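Local coordinates for cyclic nucleotide-binding domain (Methylobacillus flagellatus KT, PDB 3GYD), which binds cyclic AMP through a cyclic nucleotide-binding domain and may take part in voltage-gated potassium channel activity, at residues 39-44 / 48-53; 114-119 / 168-173. All blocks are in the same frame, centred on the assembly; numbering follows the deposited sequence.

How the contacts relate
Contact 1 lies on the helical side of the fold and is only partly buried. It closes the turn between helices 34-41 and 52-60, joining residues close in sequence. Contact 2 is buried nearer the centre of the chain. It brings the start of helix 116-121, beside the beta roll, against the long helix 153-178, with cyclic AMP between them. That long helix also runs past contact 1, where Leu155 and Lys158 touch Phe50. The two contacts do not touch, and their centres are about 19 Å apart. Contact 1 relies on an amide pairing and a phenylalanine. Contact 2 uses charge, and the ligand supplies much of its packing.

Contact 1: 39-44 / 48-53; sequences EIVNKI and GDFSNE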
loop_
_atom_site.group_PDB
_atom_site.type_symbol
_atom_site.label_atom_id
_atom_site.label_comp_id
_atom_site.label_asym_id
_atom_site.label_seq_id
_atom_site.Cartn_x
_atom_site.Cartn_y
_atom_site.Cartn_z
ATOM N N GLU B 39 -1.370 -10.789 17.158
ATOM C CA GLU B 39 -1.968 -11.564 16.079
ATOM C C GLU B 39 -2.124 -10.728 14.792
ATOM O O GLU B 39 -1.869 -11.221 13.696
ATOM C CB GLU B 39 -3.316 -12.141 16.524
ATOM C CG GLU B 39 -3.956 -13.063 15.493
ATOM C CD GLU B 39 -5.069 -13.928 16.066
ATOM O OE1 GLU B 39 -5.580 -13.628 17.176
ATOM O OE2 GLU B 39 -5.421 -14.936 15.408
ATOM N N ILE B 40 -2.532 -9.465 14.931
ATOM C CA ILE B 40 -2.739 -8.611 13.769
ATOM C C ILE B 40 -1.410 -8.431 13.032
ATOM O O ILE B 40 -1.334 -8.664 11.824
ATOM C CB ILE B 40 -3.325 -7.251 14.170
ATOM C CG1 ILE B 40 -4.797 -7.440 14.597
ATOM C CG2 ILE B 40 -3.168 -6.226 13.042
ATOM C CD1 ILE B 40 -5.417 -6.211 15.270
ATOM N N VAL B 41 -0.378 -8.041 13.756
ATOM C CA VAL B 41 0.880 -7.687 13.102
ATOM C C VAL B 41 1.599 -8.939 12.570
ATOM O O VAL B 41 2.263 -8.868 11.537
ATOM C CB VAL B 41 1.809 -6.833 13.964
ATOM C CG1 VAL B 41 1.097 -5.469 14.376
ATOM C CG2 VAL B 41 2.308 -7.577 15.175
ATOM N N ASN B 42 1.425 -10.074 13.240
ATOM C CA ASN B 42 2.098 -11.292 12.780
ATOM C C ASN B 42 1.423 -12.024 11.624
ATOM O O ASN B 42 1.863 -13.070 11.226
ATOM C CB ASN B 42 2.507 -12.194 13.934
ATOM C CG ASN B 42 3.820 -11.756 14.561
ATOM O OD1 ASN B 42 4.650 -11.139 13.896
ATOM N ND2 ASN B 42 4.045 -12.133 15.809
ATOM N N LYS B 43 0.392 -11.426 11.046
ATOM C CA LYS B 43 -0.037 -11.778 9.681
ATOM C C LYS B 43 0.995 -11.377 8.607
ATOM O O LYS B 43 0.861 -11.752 7.443
ATOM C CB LYS B 43 -1.350 -11.071 9.338
ATOM C CG LYS B 43 -2.541 -11.375 10.283
ATOM C CD LYS B 43 -2.815 -12.834 10.466
ATOM C CE LYS B 43 -4.259 -12.970 10.929
ATOM N NZ LYS B 43 -4.631 -14.324 11.331
ATOM N N ILE B 44 2.007 -10.620 8.998
ATOM C CA ILE B 44 3.109 -10.275 8.083
ATOM C C ILE B 44 3.697 -11.556 7.481
ATOM O O ILE B 44 3.852 -12.587 8.170
ATOM C CB ILE B 44 4.222 -9.468 8.831
ATOM C CG1 ILE B 44 5.213 -8.834 7.846
ATOM C CG2 ILE B 44 4.925 -10.327 9.878
ATOM C CD1 ILE B 44 6.204 -7.907 8.503
ATOM N N GLY B 48 9.552 -11.851 7.938
ATOM C CA GLY B 48 9.870 -12.204 9.332
ATOM C C GLY B 48 9.005 -11.534 10.403
ATOM O O GLY B 48 8.624 -10.376 10.252
ATOM N N ASP B 49 8.769 -12.232 11.517
ATOM C CA ASP B 49 7.692 -11.877 12.445
ATOM C C ASP B 49 8.155 -10.808 13.420
ATOM O O ASP B 49 9.344 -10.512 13.539
ATOM C CB ASP B 49 7.180 -13.117 13.234
ATOM C CG ASP B 49 6.063 -13.929 12.500
ATOM O OD1 ASP B 49 5.611 -13.603 11.371
ATOM O OD2 ASP B 49 5.590 -14.931 13.101
ATOM N N PHE B 50 7.191 -10.225 14.108
ATOM C CA PHE B 50 7.427 -9.363 15.247
ATOM C C PHE B 50 7.627 -10.218 16.497
ATOM O O PHE B 50 6.851 -11.160 16.736
ATOM C CB PHE B 50 6.219 -8.475 15.500
ATOM C CG PHE B 50 5.911 -7.469 14.405
ATOM C CD1 PHE B 50 5.336 -7.863 13.217
ATOM C CD2 PHE B 50 6.091 -6.102 14.632
ATOM C CE1 PHE B 50 4.994 -6.943 12.227
ATOM C CE2 PHE B 50 5.734 -5.168 13.663
ATOM C CZ PHE B 50 5.212 -5.581 12.439
ATOM N N SER B 51 8.614 -9.862 17.326
ATOM C CA SER B 51 8.848 -10.528 18.608
ATOM C C SER B 51 7.860 -9.971 19.662
ATOM O O SER B 51 7.281 -8.872 19.486
ATOM C CB SER B 51 10.297 -10.310 19.060
ATOM O OG SER B 51 10.445 -8.975 19.512
ATOM N N ASN B 52 7.659 -10.726 20.745
ATOM C CA ASN B 52 6.813 -10.268 21.842
ATOM C C ASN B 52 7.280 -8.921 22.324
ATOM O O ASN B 52 6.484 -8.044 22.583
ATOM C CB ASN B 52 6.858 -11.195 23.046
ATOM C CG ASN B 52 6.130 -12.475 22.817
ATOM O OD1 ASN B 52 5.425 -12.643 21.837
ATOM N ND2 ASN B 52 6.345 -13.415 23.709
ATOM N N GLU B 53 8.594 -8.779 22.450
ATOM C CA GLU B 53 9.181 -7.534 22.920
ATOM C C GLU B 53 8.924 -6.387 21.942
ATOM O O GLU B 53 8.693 -5.251 22.346
ATOM C CB GLU B 53 10.704 -7.713 23.122
ATOM C CG GLU B 53 11.091 -8.726 24.219
ATOM C CD GLU B 53 10.980 -10.205 23.808
ATOM O OE1 GLU B 53 10.688 -10.535 22.629
ATOM O OE2 GLU B 53 11.190 -11.060 24.700
#
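OD1 of Asn42 accepts a hydrogen bond from the backbone N of Phe50 at 2.7 Å. The N-H meets it on a lone pair in the carbonyl plane, with an N-H...acceptor angle of 156°. The same amide gives ND2 to the backbone O of Phe50 at 3.1 Å, a straighter bond lying in the amide plane. The two bonds fix the amide's rotation. OD1 also lies at the edge of the Phe50 ring, 3.4 Å from CD1. The carboxylate of Asp49 stacks on this amide, its plane turned 24° away. Phe50 has CG anti to its carbonyl carbon (chi1 -65°), which brings the ring against Val41 and Ile44. Val41 covers one ring face. Its CB makes a CH-pi contact 3.8 Å from the Phe50 ring centroid. Ile44 CD1 comes obliquely to CE1 of Phe50 at 4.0 Å. Its CG2 branch touches OD1 of Asp49. Val55 of helix 52-60 touches both Val41 and Phe50. Asn42 has just left helix 34-41, and Ser51 is the N-cap of the next helix. One side-chain amide thus holds both polar groups of the Phe50 backbone, while the phenyl ring is buried among aliphatic side chains at the turn between the two helices.

Contact 2: 114-119 / 168-173; sequences IGEMSM and TARFRE. With CMP (adenosine-3',5'-cyclic-monophosphate), chain D.
Arg170 NH1 meets Glu116 OE2 at 3.1 Å in a salt bridge. The hydrogen bond within it is weak, with an N-H...acceptor angle of 131°. The guanidinium and carboxylate planes are 46° apart. NH2 of Arg170 bonds the backbone O of Ile113, just before segment 114-119. Bonds to cyclic AMP form the second group. Glu116 OE1 accepts a hydrogen bond from the ribose O2' at 2.6 Å, and Gly115 N donates to the same O2' at 2.8 Å. Ser118 N donates to phosphate O1P at 2.9 Å in a nearly straight bond. This helix start, with Arg125 and Ser126, is the phosphate-binding cassette of the cyclic nucleotide-binding fold. Packing completes the contact. Arg170 bends at chi3 (-88°), which lays its guanidinium over the adenine, with N3 of the base above the centre of one face. Selenomethionine Met117 reaches Arg170 CD through CE at 4.4 Å. A leucine in place of Arg170 would probably leave Glu116 without its cationic partner and the adenine without this flat cover. Glu116 therefore ties sugar to arginine, and the arginine's charge probably steadies the carboxylate that holds O2', coupling helix 153-178 to the bound nucleotide.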
loop_
_atom_site.group_PDB
_atom_site.type_symbol
_atom_site.label_atom_id
_atom_site.label_comp_id
_atom_site.label_asym_id
_atom_site.label_seq_id
_atom_site.Cartn_x
_atom_site.Cartn_y
_atom_site.Cartn_z
ATOM N N ILE B 114 -7.881 -0.156 9.530
ATOM C CA ILE B 114 -8.593 0.862 8.691
ATOM C C ILE B 114 -8.002 2.235 8.942
ATOM O O ILE B 114 -7.375 2.427 9.947
ATOM C CB ILE B 114 -10.151 0.893 8.887
ATOM C CG1 ILE B 114 -10.552 1.203 10.339
ATOM C CG2 ILE B 114 -10.787 -0.436 8.383
ATOM C CD1 ILE B 114 -12.061 1.541 10.524
ATOM N N GLY B 115 -8.192 3.164 8.007
ATOM C CA GLY B 115 -7.656 4.507 8.113
ATOM C C GLY B 115 -6.185 4.651 7.746
ATOM O O GLY B 115 -5.605 5.742 7.895
ATOM N N GLU B 116 -5.562 3.567 7.272
ATOM C CA GLU B 116 -4.177 3.634 6.827
ATOM C C GLU B 116 -3.905 4.611 5.672
ATOM O O GLU B 116 -2.807 5.155 5.564
ATOM C CB GLU B 116 -3.676 2.230 6.449
ATOM C CG GLU B 116 -4.133 1.715 5.121
ATOM C CD GLU B 116 -5.571 1.244 5.085
ATOM O OE1 GLU B 116 -6.274 1.122 6.139
ATOM O OE2 GLU B 116 -5.977 0.914 3.985
HETATM N N MSE B 117 -4.865 4.795 4.770
HETATM C CA MSE B 117 -4.604 5.565 3.561
HETATM C C MSE B 117 -4.276 7.040 3.835
HETATM O O MSE B 117 -3.246 7.515 3.397
HETATM C CB MSE B 117 -5.711 5.358 2.565
HETATM C CG MSE B 117 -5.812 3.946 2.072
HETATM SE SE MSE B 117 -7.393 3.647 0.944
HETATM C CE MSE B 117 -7.292 1.685 0.751
ATOM N N SER B 118 -5.139 7.761 4.554
ATOM C CA SER B 118 -4.912 9.173 4.860
ATOM C C SER B 118 -3.729 9.281 5.860
ATOM O O SER B 118 -2.979 10.256 5.828
ATOM C CB SER B 118 -6.181 9.784 5.469
ATOM O OG SER B 118 -7.276 9.791 4.533
HETATM N N MSE B 119 -3.573 8.301 6.756
HETATM C CA MSE B 119 -2.435 8.352 7.694
HETATM C C MSE B 119 -1.123 8.370 6.903
HETATM O O MSE B 119 -0.178 9.108 7.215
HETATM C CB MSE B 119 -2.443 7.181 8.687
HETATM C CG MSE B 119 -1.517 7.437 9.812
HETATM SE SE MSE B 119 0.127 6.530 9.538
HETATM C CE MSE B 119 -0.445 5.296 10.703
ATOM N N THR B 168 -1.951 -4.435 -0.548
ATOM C CA THR B 168 -1.930 -5.267 -1.754
ATOM C C THR B 168 -3.058 -6.313 -1.680
ATOM O O THR B 168 -3.783 -6.542 -2.652
ATOM C CB THR B 168 -0.528 -5.931 -1.994
ATOM O OG1 THR B 168 -0.235 -6.823 -0.916
ATOM C CG2 THR B 168 0.634 -4.856 -2.124
ATOM N N ALA B 169 -3.227 -6.938 -0.522
ATOM C CA ALA B 169 -4.317 -7.894 -0.338
ATOM C C ALA B 169 -5.699 -7.252 -0.572
ATOM O O ALA B 169 -6.578 -7.853 -1.220
ATOM C CB ALA B 169 -4.239 -8.550 1.037
ATOM N N ARG B 170 -5.860 -6.031 -0.058
ATOM C CA ARG B 170 -7.094 -5.275 -0.161
ATOM C C ARG B 170 -7.344 -4.908 -1.619
ATOM O O ARG B 170 -8.469 -5.005 -2.113
ATOM C CB ARG B 170 -6.985 -4.019 0.726
ATOM C CG ARG B 170 -8.280 -3.233 0.976
ATOM C CD ARG B 170 -8.061 -2.401 2.254
ATOM N NE ARG B 170 -8.405 -3.142 3.484
ATOM C CZ ARG B 170 -8.257 -2.646 4.717
ATOM N NH1 ARG B 170 -7.689 -1.461 4.896
ATOM N NH2 ARG B 170 -8.603 -3.352 5.771
ATOM N N PHE B 171 -6.277 -4.554 -2.319
ATOM C CA PHE B 171 -6.389 -4.163 -3.723
ATOM C C PHE B 171 -6.803 -5.393 -4.548
ATOM O O PHE B 171 -7.704 -5.296 -5.383
ATOM C CB PHE B 171 -5.069 -3.555 -4.251
ATOM C CG PHE B 171 -5.229 -2.746 -5.529
ATOM C CD1 PHE B 171 -5.238 -3.352 -6.750
ATOM C CD2 PHE B 171 -5.359 -1.379 -5.495
ATOM C CE1 PHE B 171 -5.399 -2.599 -7.920
ATOM C CE2 PHE B 171 -5.519 -0.627 -6.635
ATOM C CZ PHE B 171 -5.528 -1.228 -7.843
ATOM N N ARG B 172 -6.153 -6.537 -4.315
ATOM C CA ARG B 172 -6.469 -7.767 -5.063
ATOM C C ARG B 172 -7.898 -8.243 -4.801
ATOM O O ARG B 172 -8.603 -8.651 -5.748
ATOM C CB ARG B 172 -5.502 -8.934 -4.733
ATOM C CG ARG B 172 -4.063 -8.748 -5.182
ATOM C CD ARG B 172 -3.172 -9.900 -4.650
ATOM N NE ARG B 172 -1.736 -9.690 -4.728
ATOM C CZ ARG B 172 -1.007 -9.917 -5.819
ATOM N NH1 ARG B 172 -1.578 -10.310 -6.953
ATOM N NH2 ARG B 172 0.315 -9.752 -5.788
ATOM N N GLU B 173 -8.290 -8.252 -3.535
ATOM C CA GLU B 173 -9.618 -8.720 -3.143
ATOM C C GLU B 173 -10.688 -7.795 -3.728
ATOM O O GLU B 173 -11.700 -8.249 -4.305
ATOM C CB GLU B 173 -9.727 -8.765 -1.617
ATOM C CG GLU B 173 -11.049 -9.384 -1.094
ATOM C CD GLU B 173 -12.270 -8.428 -1.134
ATOM O OE1 GLU B 173 -12.091 -7.211 -0.898
ATOM O OE2 GLU B 173 -13.420 -8.906 -1.373
HETATM P P CMP D . -8.693 6.036 4.722
HETATM O O1P CMP D . -7.733 6.818 5.555
HETATM O O2P CMP D . -8.932 6.514 3.288
HETATM O "O5'" CMP D . -10.176 6.165 5.439
HETATM C "C5'" CMP D . -11.248 5.323 5.016
HETATM C "C4'" CMP D . -10.740 3.889 5.057
HETATM O "O4'" CMP D . -11.577 2.933 4.462
HETATM C "C3'" CMP D . -9.463 3.652 4.245
HETATM O "O3'" CMP D . -8.447 4.454 4.822
HETATM C "C2'" CMP D . -9.331 2.145 4.364
HETATM O "O2'" CMP D . -8.733 1.780 5.622
HETATM C "C1'" CMP D . -10.814 1.724 4.366
HETATM N N9 CMP D . -11.106 1.093 3.083
HETATM C C8 CMP D . -11.210 1.746 1.920
HETATM N N7 CMP D . -11.438 0.880 0.919
HETATM C C5 CMP D . -11.499 -0.348 1.448
HETATM C C6 CMP D . -11.702 -1.715 0.978
HETATM N N6 CMP D . -11.936 -1.967 -0.334
HETATM N N1 CMP D . -11.664 -2.697 1.882
HETATM C C2 CMP D . -11.442 -2.501 3.212
HETATM N N3 CMP D . -11.238 -1.272 3.705
HETATM C C4 CMP D . -11.275 -0.201 2.899
#